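Local structure of IS607 family transposase IS1535 (Mycobacterium tuberculosis, 6DGB) at residues 107-110 and 111-115. The protein is an IS607-like serine recombinase that probably binds DNA and exchanges its strands during transposition, seen here as its C-terminal catalytic domain. Numbering follows the deposited sequence.
Sequences DMIE and VLTGM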
loop_
_atom_site.group_PDB
_atom_site.type_symbol
_atom_site.label_atom_id
_atom_site.label_comp_id
_atom_site.label_asym_id
_atom_site.label_seq_id
_atom_site.Cartn_x
_atom_site.Cartn_y
_atom_site.Cartn_z
ATOM N N ASP A 107 -11.099 -7.691 -3.447
ATOM C CA ASP A 107 -9.807 -6.999 -3.532
ATOM C C ASP A 107 -8.865 -7.753 -4.469
ATOM O O ASP A 107 -8.012 -7.127 -5.093
ATOM C CB ASP A 107 -9.187 -6.727 -2.134
ATOM C CG ASP A 107 -9.727 -5.490 -1.396
ATOM O OD1 ASP A 107 -10.708 -4.864 -1.886
ATOM O OD2 ASP A 107 -9.194 -5.159 -0.329
ATOM N N MET A 108 -9.067 -9.083 -4.617
ATOM C CA MET A 108 -8.304 -9.969 -5.515
ATOM C C MET A 108 -8.661 -9.606 -6.974
ATOM O O MET A 108 -7.790 -9.579 -7.845
ATOM C CB MET A 108 -8.659 -11.437 -5.220
ATOM C CG MET A 108 -7.517 -12.416 -5.397
ATOM S SD MET A 108 -7.629 -13.899 -4.320
ATOM C CE MET A 108 -8.897 -14.861 -5.169
ATOM N N ILE A 109 -9.952 -9.283 -7.217
ATOM C CA ILE A 109 -10.461 -8.869 -8.526
ATOM C C ILE A 109 -9.964 -7.461 -8.878
ATOM O O ILE A 109 -9.445 -7.304 -9.976
ATOM C CB ILE A 109 -12.003 -9.038 -8.651
ATOM C CG1 ILE A 109 -12.405 -10.516 -8.424
ATOM C CG2 ILE A 109 -12.514 -8.532 -10.014
ATOM C CD1 ILE A 109 -13.811 -10.767 -8.087
ATOM N N GLU A 110 -10.096 -6.445 -7.985
ATOM C CA GLU A 110 -9.630 -5.083 -8.307
ATOM C C GLU A 110 -8.104 -5.011 -8.525
ATOM O O GLU A 110 -7.662 -4.200 -9.340
ATOM C CB GLU A 110 -10.126 -4.003 -7.324
ATOM C CG GLU A 110 -9.467 -3.968 -5.948
ATOM C CD GLU A 110 -10.247 -3.269 -4.841
ATOM O OE1 GLU A 110 -11.408 -3.664 -4.575
ATOM O OE2 GLU A 110 -9.670 -2.369 -4.190
ATOM N N VAL A 111 -7.322 -5.911 -7.879
ATOM C CA VAL A 111 -5.864 -6.022 -8.050
ATOM C C VAL A 111 -5.567 -6.570 -9.441
ATOM O O VAL A 111 -4.817 -5.948 -10.197
ATOM C CB VAL A 111 -5.200 -6.890 -6.930
ATOM C CG1 VAL A 111 -3.858 -7.472 -7.369
ATOM C CG2 VAL A 111 -5.020 -6.098 -5.649
ATOM N N LEU A 112 -6.117 -7.752 -9.751
ATOM C CA LEU A 112 -5.936 -8.420 -11.023
ATOM C C LEU A 112 -6.450 -7.586 -12.186
ATOM O O LEU A 112 -5.791 -7.588 -13.218
ATOM C CB LEU A 112 -6.595 -9.800 -11.014
ATOM C CG LEU A 112 -5.781 -10.953 -10.455
ATOM C CD1 LEU A 112 -6.703 -12.019 -9.858
ATOM C CD2 LEU A 112 -4.856 -11.551 -11.540
ATOM N N THR A 113 -7.569 -6.834 -12.020
ATOM C CA THR A 113 -8.089 -5.969 -13.084
ATOM C C THR A 113 -7.024 -4.936 -13.476
ATOM O O THR A 113 -6.623 -4.903 -14.639
ATOM C CB THR A 113 -9.448 -5.325 -12.726
ATOM O OG1 THR A 113 -10.418 -6.353 -12.540
ATOM C CG2 THR A 113 -9.958 -4.384 -13.818
ATOM N N GLY A 114 -6.554 -4.152 -12.500
ATOM C CA GLY A 114 -5.555 -3.099 -12.685
ATOM C C GLY A 114 -4.226 -3.569 -13.232
ATOM O O GLY A 114 -3.618 -2.892 -14.067
ATOM N N MET A 115 -3.792 -4.751 -12.771
ATOM C CA MET A 115 -2.563 -5.395 -13.195
ATOM C C MET A 115 -2.715 -5.964 -14.606
ATOM O O MET A 115 -1.754 -5.911 -15.366
ATOM C CB MET A 115 -2.128 -6.440 -12.170
ATOM C CG MET A 115 -1.669 -5.825 -10.825
ATOM S SD MET A 115 -0.723 -6.980 -9.774
ATOM C CE MET A 115 0.163 -5.849 -8.742
#
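Thr113 reaches back one turn to Ile109 with two donors at once. Its backbone N lies 2.8 Å from Ile109 O, nearly along the C=O axis, while its hydroxyl OG1 comes to 2.9 Å from the same Ile109 O, standing 46° out of the carbonyl plane. A chi1 of -62° puts OG1 beside Thr113's own backbone N and opposite its carbonyl carbon, on the side where Ile109 O points up the helix; this double grip should hold the threonine side chain in one rotation.

Plain i to i+4 backbone bonds continue the ladder: Val111 N to Asp107 O and Leu112 N to Met108 O, both 3.1 Å, then a weak one from Gly114 N to Glu110 O at 3.3 Å.

All of this sits in helix 104-120, which follows the four-stranded parallel sheet of the resolvase-type catalytic domain and packs on a second copy of the protein. Val111 meets Val111 of the second subunit, Leu112 meets its Leu112, and Met108 touches Leu112 of that subunit, making this flank of the helix part of the dimer interface. Helix 125-135 touches Ile109, Leu112 and Thr113, so Leu112 meets both it and the second subunit.

Carbon-to-oxygen contacts within the turn are lighter. The methyl CG2 of Ile109 lies 3.9 Å from the hydroxyl OG1 of Thr113, and Val111 CG2 and Leu112 CD1 each lie back against the carbonyl oxygen four residues earlier.

The acids turn elsewhere: Asp107 forms a salt bridge through OD2 with NH2 of Arg75, and Glu110 hydrogen-bonds Ser44 OG through OE2.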